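Local coordinates for protein arginase 1, mitochondrial (Arabidopsis thaliana, PDB 6VSU) that hydrolyses L-arginine to urea and L-ornithine with two manganese ions per subunit, and also converts agmatine to putrescine, at residues T77-E82 and E86-R91; V125-P130 and S151-G156; S141-V146 and G287-E292. One frame throughout, in Å; residues are numbered along the deposited sequence.

Contact 1: T77-E82 and E86-R91; sequences TNSATE and ELKDPR. With ORN (L-ornithine), chain B.
S79 and L87 join by a backbone hydrogen bond where the loop between helix 64-72 and strand 93-98 doubles back on itself; a single beta bridge, A80 with E86, pairs the two arms of the loop, and a type I turn from E86 to D89 then redirects the chain. The bond from L87 N to S79 O is 3.0 Å long and nearly straight at 168°. Beside it the S79 hydroxyl donates to the carboxylate of E86, with S79 OG 2.7 Å from E86 OE2 on the syn lone pair. The anti lone pair of the same oxygen takes the backbone N of K88, 3.1 Å from E86 OE2, so two donors fix the rotation of the carboxylate; E86 reaches them because its chain bends back at chi2 (52°). One water bridges S79 OG and K88 NZ, while the extended lysine chain runs past the serine. T81 CG2 also packs on L87 CD2 at 3.8 Å. N78 OD1 accepts from A80 N, an Asx turn, and N78 ND2 donates to the bound L-ornithine, 3.1 Å from ORN OXT at 158°; D168 and Y170 of the second subunit bind the same ligand, which places this loop at an active site shared between subunits. N78 and A80 pack on S203 and I204 of that subunit. T81 and L87 lie against helix 303-319, whereas P90 and R91 lean on helix 7-37 before strand 93-98.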
ATOM      1  N   THR E  77       5.087 -20.238   9.420  1.00 25.25           N
ATOM      2  CA  THR E  77       4.609 -21.507   8.797  1.00 24.83           C
ATOM      3  C   THR E  77       5.203 -22.648   9.578  1.00 25.78           C
ATOM      4  O   THR E  77       6.193 -22.401  10.254  1.00 27.23           O
ATOM      5  CB  THR E  77       5.047 -21.678   7.343  1.00 23.45           C
ATOM      6  OG1 THR E  77       6.483 -21.799   7.261  1.00 24.03           O
ATOM      7  CG2 THR E  77       4.529 -20.539   6.497  1.00 23.81           C
ATOM      8  N   ASN E  78       4.676 -23.860   9.424  1.00 26.56           N
ATOM      9  CA  ASN E  78       5.447 -25.039   9.899  1.00 27.47           C
ATOM     10  C   ASN E  78       5.928 -25.830   8.706  1.00 24.56           C
ATOM     11  O   ASN E  78       5.527 -25.523   7.568  1.00 23.05           O
ATOM     12  CB  ASN E  78       4.732 -25.776  11.017  1.00 31.13           C
ATOM     13  CG  ASN E  78       3.629 -26.665  10.538  1.00 32.45           C
ATOM     14  OD1 ASN E  78       3.790 -27.297   9.531  1.00 33.98           O
ATOM     15  ND2 ASN E  78       2.567 -26.787  11.324  1.00 37.86           N
ATOM     16  N   SER E  79       6.876 -26.706   8.958  1.00 23.54           N
ATOM     17  CA  SER E  79       7.605 -27.413   7.894  1.00 22.89           C
ATOM     18  C   SER E  79       6.830 -28.646   7.407  1.00 23.04           C
ATOM     19  O   SER E  79       7.397 -29.410   6.649  1.00 23.94           O
ATOM     20  CB  SER E  79       8.923 -27.812   8.407  1.00 23.73           C
ATOM     21  OG  SER E  79       8.789 -28.578   9.609  1.00 24.61           O
ATOM     22  N   ALA E  80       5.621 -28.918   7.869  1.00 23.33           N
ATOM     23  CA  ALA E  80       4.828 -30.058   7.347  1.00 23.90           C
ATOM     24  C   ALA E  80       3.954 -29.600   6.164  1.00 22.67           C
ATOM     25  O   ALA E  80       3.286 -28.601   6.302  1.00 23.93           O
ATOM     26  CB  ALA E  80       4.011 -30.658   8.444  1.00 25.04           C
ATOM     27  N   THR E  81       3.856 -30.393   5.113  1.00 21.53           N
ATOM     28  CA  THR E  81       2.861 -30.214   4.022  1.00 20.84           C
ATOM     29  C   THR E  81       1.481 -30.669   4.515  1.00 21.51           C
ATOM     30  O   THR E  81       1.417 -31.279   5.554  1.00 22.57           O
ATOM     31  CB  THR E  81       3.294 -30.954   2.759  1.00 20.18           C
ATOM     32  OG1 THR E  81       3.145 -32.365   2.942  1.00 20.77           O
ATOM     33  CG2 THR E  81       4.727 -30.657   2.408  1.00 19.77           C
ATOM     34  N   GLU E  82       0.403 -30.336   3.811  1.00 21.28           N
ATOM     35  CA  GLU E  82      -0.996 -30.664   4.233  1.00 22.38           C
ATOM     36  C   GLU E  82      -1.180 -32.168   4.487  1.00 23.73           C
ATOM     37  O   GLU E  82      -1.906 -32.535   5.398  1.00 23.92           O
ATOM     38  CB  GLU E  82      -1.973 -30.195   3.166  1.00 21.66           C
ATOM     39  CG  GLU E  82      -2.133 -28.682   3.087  1.00 20.87           C
ATOM     40  CD  GLU E  82      -3.445 -28.197   2.499  1.00 21.01           C
ATOM     41  OE1 GLU E  82      -4.258 -29.071   2.096  1.00 21.20           O
ATOM     42  OE2 GLU E  82      -3.686 -26.955   2.527  1.00 20.38           O
ATOM     43  N   GLU E  86       7.531 -33.936   5.714  1.00 26.83           N
ATOM     44  CA  GLU E  86       8.454 -33.079   6.472  1.00 26.73           C
ATOM     45  C   GLU E  86       9.467 -32.487   5.485  1.00 24.83           C
ATOM     46  O   GLU E  86      10.329 -33.232   4.979  1.00 23.70           O
ATOM     47  CB  GLU E  86       9.082 -33.918   7.585  1.00 29.34           C
ATOM     48  CG  GLU E  86      10.089 -33.151   8.443  1.00 31.51           C
ATOM     49  CD  GLU E  86       9.561 -31.838   9.010  1.00 32.37           C
ATOM     50  OE1 GLU E  86       8.646 -31.909   9.926  1.00 37.06           O
ATOM     51  OE2 GLU E  86       9.938 -30.761   8.431  1.00 29.80           O
ATOM     52  N   LEU E  87       9.364 -31.176   5.273  1.00 22.96           N
ATOM     53  CA  LEU E  87      10.128 -30.404   4.271  1.00 22.18           C
ATOM     54  C   LEU E  87      11.572 -30.237   4.729  1.00 22.91           C
ATOM     55  O   LEU E  87      12.407 -30.014   3.871  1.00 23.41           O
ATOM     56  CB  LEU E  87       9.453 -29.041   4.066  1.00 21.25           C
ATOM     57  CG  LEU E  87       8.130 -29.072   3.322  1.00 20.67           C
ATOM     58  CD1 LEU E  87       7.426 -27.737   3.441  1.00 20.71           C
ATOM     59  CD2 LEU E  87       8.336 -29.454   1.846  1.00 19.44           C
ATOM     60  N   LYS E  88      11.888 -30.402   6.005  1.00 24.55           N
ATOM     61  CA  LYS E  88      13.295 -30.360   6.463  1.00 26.49           C
ATOM     62  C   LYS E  88      14.017 -31.678   6.195  1.00 25.92           C
ATOM     63  O   LYS E  88      15.239 -31.664   6.392  1.00 26.53           O
ATOM     64  CB  LYS E  88      13.371 -30.041   7.955  1.00 30.03           C
ATOM     65  CG  LYS E  88      12.937 -28.637   8.311  1.00 32.32           C
ATOM     66  CD  LYS E  88      12.707 -28.499   9.775  1.00 35.95           C
ATOM     67  CE  LYS E  88      12.278 -27.089  10.116  1.00 39.10           C
ATOM     68  NZ  LYS E  88      11.877 -27.085  11.547  1.00 44.44           N
ATOM     69  N   ASP E  89      13.313 -32.757   5.834  1.00 24.49           N
ATOM     70  CA  ASP E  89      13.917 -34.019   5.302  1.00 24.76           C
ATOM     71  C   ASP E  89      14.396 -33.791   3.872  1.00 23.40           C
ATOM     72  O   ASP E  89      13.616 -33.492   2.980  1.00 22.65           O
ATOM     73  CB  ASP E  89      12.912 -35.155   5.363  1.00 25.02           C
ATOM     74  CG  ASP E  89      13.455 -36.539   5.156  1.00 26.37           C
ATOM     75  OD1 ASP E  89      14.603 -36.665   4.629  1.00 26.67           O
ATOM     76  OD2 ASP E  89      12.693 -37.495   5.499  1.00 26.64           O
ATOM     77  N   PRO E  90      15.716 -33.802   3.622  1.00 23.76           N
ATOM     78  CA  PRO E  90      16.256 -33.655   2.263  1.00 23.10           C
ATOM     79  C   PRO E  90      15.648 -34.620   1.239  1.00 23.13           C
ATOM     80  O   PRO E  90      15.513 -34.253   0.056  1.00 22.51           O
ATOM     81  CB  PRO E  90      17.745 -33.965   2.418  1.00 24.23           C
ATOM     82  CG  PRO E  90      18.056 -33.688   3.887  1.00 25.28           C
ATOM     83  CD  PRO E  90      16.765 -33.965   4.652  1.00 24.95           C
ATOM     84  N   ARG E  91      15.245 -35.804   1.684  1.00 24.02           N
ATOM     85  CA  ARG E  91      14.569 -36.779   0.806  1.00 24.46           C
ATOM     86  C   ARG E  91      13.218 -36.235   0.355  1.00 23.78           C
ATOM     87  O   ARG E  91      12.733 -36.696  -0.716  1.00 24.10           O
ATOM     88  CB  ARG E  91      14.354 -38.106   1.511  1.00 25.67           C
ATOM     89  CG  ARG E  91      15.676 -38.783   1.792  1.00 27.19           C
ATOM     90  CD  ARG E  91      15.579 -39.967   2.730  1.00 28.80           C
ATOM     91  NE  ARG E  91      14.934 -39.533   3.964  1.00 28.51           N
ATOM     92  CZ  ARG E  91      14.802 -40.286   5.029  1.00 30.14           C
ATOM     93  NH1 ARG E  91      15.342 -41.490   5.074  1.00 31.84           N
ATOM     94  NH2 ARG E  91      14.168 -39.808   6.076  1.00 30.29           N
TER
HETATM   95  N   ORN B 405       3.856 -22.060  13.248  1.00 59.37           N
HETATM   96  CA  ORN B 405       2.709 -22.329  14.148  1.00 60.41           C
HETATM   97  CB  ORN B 405       1.639 -21.256  13.926  1.00 56.34           C
HETATM   98  CG  ORN B 405       0.722 -21.036  15.117  1.00 52.36           C
HETATM   99  CD  ORN B 405      -0.524 -20.245  14.768  1.00 51.64           C
HETATM  100  NE  ORN B 405      -1.469 -20.068  15.869  1.00 45.09           N
HETATM  101  C   ORN B 405       2.120 -23.706  13.812  1.00 61.07           C
HETATM  102  O   ORN B 405       0.905 -23.805  13.825  1.00 57.18           O
HETATM  103  OXT ORN B 405       2.895 -24.598  13.507  1.00 50.90           O
HETATM  104  O   HOH W   1       9.935 -28.743  12.135  1.00 58.50           O

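Contact 2: V125-P130 and S151-G156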
ATOM      1  N   VAL E 125      20.464 -31.735 -12.441  1.00 22.53           N
ATOM      2  CA  VAL E 125      19.647 -32.184 -11.281  1.00 22.85           C
ATOM      3  C   VAL E 125      19.222 -33.647 -11.488  1.00 23.98           C
ATOM      4  O   VAL E 125      19.457 -34.466 -10.551  1.00 24.29           O
ATOM      5  CB  VAL E 125      18.409 -31.301 -11.074  1.00 22.03           C
ATOM      6  CG1 VAL E 125      17.577 -31.825  -9.924  1.00 21.93           C
ATOM      7  CG2 VAL E 125      18.790 -29.859 -10.843  1.00 21.89           C
ATOM      8  N   MET E 126      18.702 -33.980 -12.675  1.00 24.34           N
ATOM      9  CA  MET E 126      18.104 -35.303 -12.966  1.00 26.10           C
ATOM     10  C   MET E 126      19.183 -36.382 -12.906  1.00 27.67           C
ATOM     11  O   MET E 126      18.838 -37.506 -12.474  1.00 26.69           O
ATOM     12  CB  MET E 126      17.408 -35.339 -14.328  1.00 26.74           C
ATOM     13  CG  MET E 126      16.210 -34.382 -14.371  1.00 25.28           C
ATOM     14  SD  MET E 126      15.414 -34.389 -15.998  1.00 25.23           S
ATOM     15  CE  MET E 126      14.708 -36.034 -15.950  1.00 27.18           C
ATOM     16  N   GLU E 127      20.412 -35.996 -13.265  1.00 28.31           N
ATOM     17  CA  GLU E 127      21.633 -36.844 -13.275  1.00 31.46           C
ATOM     18  C   GLU E 127      21.988 -37.275 -11.849  1.00 31.03           C
ATOM     19  O   GLU E 127      22.692 -38.276 -11.718  1.00 30.85           O
ATOM     20  CB  GLU E 127      22.774 -36.165 -14.034  1.00 35.62           C
ATOM     21  CG  GLU E 127      22.672 -36.374 -15.533  1.00 41.38           C
ATOM     22  CD  GLU E 127      23.436 -35.421 -16.436  1.00 47.12           C
ATOM     23  OE1 GLU E 127      24.290 -34.674 -15.936  1.00 44.21           O
ATOM     24  OE2 GLU E 127      23.168 -35.437 -17.645  1.00 50.66           O
ATOM     25  N   GLU E 128      21.609 -36.489 -10.839  1.00 28.88           N
ATOM     26  CA  GLU E 128      21.867 -36.911  -9.449  1.00 30.13           C
ATOM     27  C   GLU E 128      20.647 -37.657  -8.928  1.00 29.61           C
ATOM     28  O   GLU E 128      19.704 -37.060  -8.468  1.00 26.72           O
ATOM     29  CB  GLU E 128      22.240 -35.705  -8.590  1.00 31.22           C
ATOM     30  CG  GLU E 128      23.570 -35.124  -9.013  1.00 32.75           C
ATOM     31  CD  GLU E 128      24.760 -35.940  -8.551  1.00 35.33           C
ATOM     32  OE1 GLU E 128      24.632 -36.777  -7.611  1.00 37.15           O
ATOM     33  OE2 GLU E 128      25.820 -35.689  -9.085  1.00 37.81           O
ATOM     34  N   GLU E 129      20.737 -38.986  -8.956  1.00 31.22           N
ATOM     35  CA  GLU E 129      19.677 -39.900  -8.464  1.00 33.26           C
ATOM     36  C   GLU E 129      19.534 -39.712  -6.950  1.00 30.92           C
ATOM     37  O   GLU E 129      20.559 -39.678  -6.276  1.00 31.29           O
ATOM     38  CB  GLU E 129      20.115 -41.332  -8.763  1.00 39.20           C
ATOM     39  CG  GLU E 129      18.977 -42.323  -8.830  1.00 45.63           C
ATOM     40  CD  GLU E 129      18.253 -42.349 -10.163  1.00 51.57           C
ATOM     41  OE1 GLU E 129      18.932 -42.464 -11.202  1.00 52.54           O
ATOM     42  OE2 GLU E 129      17.012 -42.258 -10.152  1.00 53.95           O
ATOM     43  N   PRO E 130      18.317 -39.658  -6.364  1.00 28.22           N
ATOM     44  CA  PRO E 130      17.056 -39.647  -7.098  1.00 26.56           C
ATOM     45  C   PRO E 130      16.326 -38.305  -7.193  1.00 24.29           C
ATOM     46  O   PRO E 130      15.086 -38.257  -7.014  1.00 24.01           O
ATOM     47  CB  PRO E 130      16.221 -40.570  -6.199  1.00 27.35           C
ATOM     48  CG  PRO E 130      16.601 -40.070  -4.826  1.00 27.83           C
ATOM     49  CD  PRO E 130      18.075 -39.710  -4.921  1.00 28.27           C
ATOM     50  N   SER E 151      12.018 -34.633 -20.988  1.00 22.91           N
ATOM     51  CA  SER E 151      11.636 -35.578 -22.064  1.00 24.38           C
ATOM     52  C   SER E 151      12.890 -36.185 -22.681  1.00 26.01           C
ATOM     53  O   SER E 151      12.963 -37.445 -22.802  1.00 27.50           O
ATOM     54  CB  SER E 151      10.736 -34.935 -23.127  1.00 24.19           C
ATOM     55  OG  SER E 151      10.378 -35.902 -24.111  1.00 25.11           O
ATOM     56  N   GLU E 152      13.856 -35.362 -23.081  1.00 25.97           N
ATOM     57  CA  GLU E 152      15.105 -35.914 -23.704  1.00 27.45           C
ATOM     58  C   GLU E 152      15.791 -36.877 -22.715  1.00 27.10           C
ATOM     59  O   GLU E 152      16.202 -37.938 -23.100  1.00 26.50           O
ATOM     60  CB  GLU E 152      16.038 -34.761 -24.069  1.00 28.23           C
ATOM     61  CG  GLU E 152      15.516 -33.858 -25.194  1.00 29.32           C
ATOM     62  CD  GLU E 152      16.469 -32.719 -25.512  1.00 30.04           C
ATOM     63  OE1 GLU E 152      17.251 -32.321 -24.619  1.00 30.81           O
ATOM     64  OE2 GLU E 152      16.493 -32.282 -26.646  1.00 31.89           O
ATOM     65  N   LYS E 153      15.841 -36.511 -21.432  1.00 27.15           N
ATOM     66  CA  LYS E 153      16.600 -37.286 -20.422  1.00 28.97           C
ATOM     67  C   LYS E 153      15.843 -38.585 -20.141  1.00 28.13           C
ATOM     68  O   LYS E 153      16.482 -39.601 -20.046  1.00 29.40           O
ATOM     69  CB  LYS E 153      16.814 -36.461 -19.146  1.00 29.95           C
ATOM     70  CG  LYS E 153      17.567 -37.176 -18.051  1.00 32.90           C
ATOM     71  CD  LYS E 153      18.998 -37.271 -18.374  1.00 37.33           C
ATOM     72  CE  LYS E 153      19.763 -38.015 -17.304  1.00 41.15           C
ATOM     73  NZ  LYS E 153      21.118 -38.353 -17.801  1.00 44.91           N
ATOM     74  N   LEU E 154      14.525 -38.551 -20.031  1.00 26.06           N
ATOM     75  CA  LEU E 154      13.751 -39.797 -19.784  1.00 26.59           C
ATOM     76  C   LEU E 154      13.614 -40.604 -21.087  1.00 28.05           C
ATOM     77  O   LEU E 154      13.379 -41.815 -20.990  1.00 30.16           O
ATOM     78  CB  LEU E 154      12.385 -39.448 -19.183  1.00 25.76           C
ATOM     79  CG  LEU E 154      12.447 -38.791 -17.802  1.00 25.42           C
ATOM     80  CD1 LEU E 154      11.061 -38.415 -17.319  1.00 24.83           C
ATOM     81  CD2 LEU E 154      13.208 -39.673 -16.797  1.00 26.54           C
ATOM     82  N   GLY E 155      13.815 -40.007 -22.261  1.00 27.26           N
ATOM     83  CA  GLY E 155      13.846 -40.775 -23.509  1.00 28.45           C
ATOM     84  C   GLY E 155      12.428 -41.018 -24.027  1.00 28.39           C
ATOM     85  O   GLY E 155      12.202 -42.020 -24.688  1.00 29.35           O
ATOM     86  N   GLY E 156      11.513 -40.074 -23.833  1.00 26.91           N
ATOM     87  CA  GLY E 156      10.172 -40.215 -24.398  1.00 27.51           C
ATOM     88  C   GLY E 156       9.224 -39.129 -23.931  1.00 26.23           C
ATOM     89  O   GLY E 156       9.610 -38.222 -23.217  1.00 25.11           O
TER
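M126 and K153 bury most of the surface here, with E127 next, in a surface contact between the C-terminal ends of two helices of the alpha/beta arginase fold, 111-126 and 143-154, which are connected through strand 131-136 of the parallel sheet. The M126 and K153 side chains run antiparallel, side by side. M126 CE lies 3.7 Å from K153 CG, and M126 SD is 4.0 Å from K153 CB, so the thioether packs against the aliphatic base of the lysine. The methionine turns at its last torsion (chi3 69°), which also carries the methyl onto the neighbouring leucine: M126 CE is 4.0 Å from L154 CG. Farther out, K153 bends at chi2 (74°) and its outer chain lies crosswise to E127. Its ammonium lies over the glutamate chain, with K153 NZ 3.4 Å from E127 CG, and forms a long salt bridge to the carboxylate at 3.6 Å from E127 OE2. Both residues lie at the surface of the assembly. Beyond L154, G155 with its positive phi is the C-prime residue of a Schellman motif, and the S151 hydroxyl closes the turn, S151 OG donating to G156 O at 2.6 Å from above the carbonyl plane.

Contact 3: S141-V146 and G287-E292. With NA (sodium ion), chain C.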
ATOM      1  N   SER E 141       8.242 -18.745 -20.259  1.00 18.10           N
ATOM      2  CA  SER E 141       9.115 -19.173 -21.375  1.00 19.00           C
ATOM      3  C   SER E 141       9.961 -20.362 -20.938  1.00 19.40           C
ATOM      4  O   SER E 141      10.347 -21.181 -21.813  1.00 19.97           O
ATOM      5  CB  SER E 141       9.949 -18.075 -21.950  1.00 19.04           C
ATOM      6  OG  SER E 141      10.898 -17.621 -21.033  1.00 18.48           O
ATOM      7  N   ILE E 142      10.232 -20.470 -19.655  1.00 19.04           N
ATOM      8  CA  ILE E 142      11.216 -21.459 -19.168  1.00 19.40           C
ATOM      9  C   ILE E 142      10.627 -22.882 -19.238  1.00 19.03           C
ATOM     10  O   ILE E 142      11.408 -23.851 -19.267  1.00 19.30           O
ATOM     11  CB  ILE E 142      11.654 -21.066 -17.767  1.00 19.80           C
ATOM     12  CG1 ILE E 142      10.570 -21.403 -16.757  1.00 20.32           C
ATOM     13  CG2 ILE E 142      12.091 -19.593 -17.761  1.00 20.81           C
ATOM     14  CD1 ILE E 142      10.949 -21.109 -15.369  1.00 21.03           C
ATOM     15  N   SER E 143       9.308 -23.009 -19.285  1.00 18.07           N
ATOM     16  CA  SER E 143       8.660 -24.319 -19.346  1.00 17.70           C
ATOM     17  C   SER E 143       9.151 -25.089 -20.568  1.00 18.41           C
ATOM     18  O   SER E 143       9.316 -26.300 -20.464  1.00 18.36           O
ATOM     19  CB  SER E 143       7.193 -24.144 -19.331  1.00 17.71           C
ATOM     20  OG  SER E 143       6.759 -23.827 -18.018  1.00 17.20           O
ATOM     21  N   TYR E 144       9.439 -24.419 -21.677  1.00 19.60           N
ATOM     22  CA  TYR E 144       9.889 -25.094 -22.919  1.00 20.73           C
ATOM     23  C   TYR E 144      11.211 -25.799 -22.644  1.00 21.75           C
ATOM     24  O   TYR E 144      11.292 -27.016 -22.795  1.00 23.42           O
ATOM     25  CB  TYR E 144       9.953 -24.147 -24.119  1.00 21.42           C
ATOM     26  CG  TYR E 144      10.713 -24.644 -25.330  1.00 22.15           C
ATOM     27  CD1 TYR E 144      10.683 -25.971 -25.723  1.00 22.92           C
ATOM     28  CD2 TYR E 144      11.429 -23.771 -26.136  1.00 23.07           C
ATOM     29  CE1 TYR E 144      11.303 -26.424 -26.894  1.00 24.04           C
ATOM     30  CE2 TYR E 144      12.088 -24.213 -27.285  1.00 24.80           C
ATOM     31  CZ  TYR E 144      12.037 -25.549 -27.667  1.00 25.00           C
ATOM     32  OH  TYR E 144      12.689 -25.978 -28.793  1.00 26.97           O
ATOM     33  N   PRO E 145      12.302 -25.099 -22.290  1.00 22.01           N
ATOM     34  CA  PRO E 145      13.588 -25.778 -22.129  1.00 22.13           C
ATOM     35  C   PRO E 145      13.599 -26.793 -21.001  1.00 21.06           C
ATOM     36  O   PRO E 145      14.395 -27.724 -21.036  1.00 22.68           O
ATOM     37  CB  PRO E 145      14.608 -24.662 -21.848  1.00 22.64           C
ATOM     38  CG  PRO E 145      13.758 -23.477 -21.421  1.00 22.41           C
ATOM     39  CD  PRO E 145      12.465 -23.635 -22.231  1.00 22.24           C
ATOM     40  N   VAL E 146      12.756 -26.588 -20.021  1.00 20.33           N
ATOM     41  CA  VAL E 146      12.680 -27.514 -18.853  1.00 19.72           C
ATOM     42  C   VAL E 146      12.020 -28.804 -19.362  1.00 20.56           C
ATOM     43  O   VAL E 146      12.546 -29.890 -19.056  1.00 20.19           O
ATOM     44  CB  VAL E 146      11.909 -26.881 -17.686  1.00 18.22           C
ATOM     45  CG1 VAL E 146      11.657 -27.894 -16.603  1.00 18.34           C
ATOM     46  CG2 VAL E 146      12.623 -25.689 -17.065  1.00 18.16           C
ATOM     47  N   GLY E 287       8.503 -34.047 -12.987  1.00 19.03           N
ATOM     48  CA  GLY E 287       8.965 -32.677 -12.792  1.00 18.70           C
ATOM     49  C   GLY E 287       7.801 -31.707 -12.751  1.00 18.30           C
ATOM     50  O   GLY E 287       6.667 -32.098 -13.131  1.00 17.95           O
ATOM     51  N   ALA E 288       8.084 -30.475 -12.350  1.00 17.64           N
ATOM     52  CA  ALA E 288       7.053 -29.442 -12.225  1.00 17.25           C
ATOM     53  C   ALA E 288       7.700 -28.062 -12.314  1.00 17.32           C
ATOM     54  O   ALA E 288       8.902 -27.930 -12.141  1.00 17.89           O
ATOM     55  CB  ALA E 288       6.276 -29.646 -10.941  1.00 16.67           C
ATOM     56  N   ASP E 289       6.883 -27.046 -12.539  1.00 17.34           N
ATOM     57  CA  ASP E 289       7.343 -25.654 -12.406  1.00 16.83           C
ATOM     58  C   ASP E 289       6.249 -24.833 -11.725  1.00 16.24           C
ATOM     59  O   ASP E 289       5.046 -25.186 -11.815  1.00 15.38           O
ATOM     60  CB  ASP E 289       7.886 -25.111 -13.724  1.00 17.06           C
ATOM     61  CG  ASP E 289       6.892 -25.003 -14.850  1.00 18.04           C
ATOM     62  OD1 ASP E 289       5.831 -24.383 -14.639  1.00 17.42           O
ATOM     63  OD2 ASP E 289       7.261 -25.452 -16.003  1.00 19.74           O
ATOM     64  N   VAL E 290       6.676 -23.746 -11.101  1.00 16.29           N
ATOM     65  CA  VAL E 290       5.770 -22.673 -10.599  1.00 16.50           C
ATOM     66  C   VAL E 290       6.280 -21.344 -11.118  1.00 17.10           C
ATOM     67  O   VAL E 290       7.400 -20.955 -10.738  1.00 18.15           O
ATOM     68  CB  VAL E 290       5.675 -22.685  -9.076  1.00 16.72           C
ATOM     69  CG1 VAL E 290       4.792 -21.539  -8.601  1.00 17.24           C
ATOM     70  CG2 VAL E 290       5.128 -24.015  -8.617  1.00 16.59           C
ATOM     71  N   VAL E 291       5.512 -20.703 -11.995  1.00 16.80           N
ATOM     72  CA  VAL E 291       6.007 -19.566 -12.816  1.00 16.83           C
ATOM     73  C   VAL E 291       5.024 -18.395 -12.670  1.00 16.54           C
ATOM     74  O   VAL E 291       3.887 -18.583 -12.192  1.00 15.00           O
ATOM     75  CB  VAL E 291       6.134 -19.974 -14.289  1.00 17.93           C
ATOM     76  CG1 VAL E 291       7.101 -21.123 -14.487  1.00 19.18           C
ATOM     77  CG2 VAL E 291       4.806 -20.361 -14.912  1.00 17.71           C
ATOM     78  N   GLU E 292       5.502 -17.229 -13.087  1.00 16.83           N
ATOM     79  CA  GLU E 292       4.724 -15.986 -13.309  1.00 17.37           C
ATOM     80  C   GLU E 292       4.299 -15.367 -11.972  1.00 17.79           C
ATOM     81  O   GLU E 292       3.462 -14.430 -12.014  1.00 19.15           O
ATOM     82  CB  GLU E 292       3.560 -16.267 -14.251  1.00 17.17           C
ATOM     83  CG  GLU E 292       4.076 -16.570 -15.661  1.00 17.77           C
ATOM     84  CD  GLU E 292       4.592 -15.396 -16.473  1.00 19.25           C
ATOM     85  OE1 GLU E 292       4.353 -14.229 -16.007  1.00 20.08           O
ATOM     86  OE2 GLU E 292       5.162 -15.625 -17.617  1.00 19.10           O
TER
HETATM   87 NA    NA C 403       5.226 -11.724 -16.733  1.00 32.48          NA
HETATM   88  O   HOH W   2       4.126  -9.950 -18.669  1.00 19.22           O
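I142 lays its delta methyl along V291, with I142 CD1 3.9 Å from V291 CG1 and the two branches side by side, pointing opposite ways. I142 CG1 sits between the backbone N and the carbonyl carbon (chi1 76°), which carries the methyl toward the strand although the CB itself is not aimed there. Next to this apolar pair, S143 OG donates to D289 OD2 at 2.6 Å, from above the carboxylate plane, 36° out of it. The buried carboxylate has three hydroxyl partners: S143 OG and Y245 OH at OD2, S247 OG at OD1. The contact sets the 3-10 turn and first helical residues leading into helix 143-154 against the end of strand 285-291, a central strand of the parallel sheet in the arginase alpha/beta fold, where the metal site lies at the C-terminal ends of the strands. H140, a manganese ligand, immediately precedes S141 and lies beside S143, and V291 touches D249, which binds both manganese ions. Just beyond the strand, E292 OE1 coordinates the sodium ion at 2.8 Å, alongside L58 O, S262 OG and a water, while E292 OE2 accepts from H140 N and bonds H180 ND1 of the ornithine pocket.

Along the chain contact 1 closes before the others open, whereas contacts 2 and 3 cross, their segments alternating in sequence. Both of the latter use helix 143-154: contact 3 lies at its start, against strand 285-291, and contact 2 at its end, beside helix 111-126. Their centres lie 16 Å apart, their nearest atoms about 5 Å. The centre of contact 1 is 25 Å from that of contact 2 and 23 Å from that of contact 3; nearest atoms are about 7 and 12 Å apart, without touching. Contact 3 sits near the middle of the chain and contact 1 toward its edge, consistent with one chain serving its own metal site and, through N78, the ornithine of a neighbouring subunit.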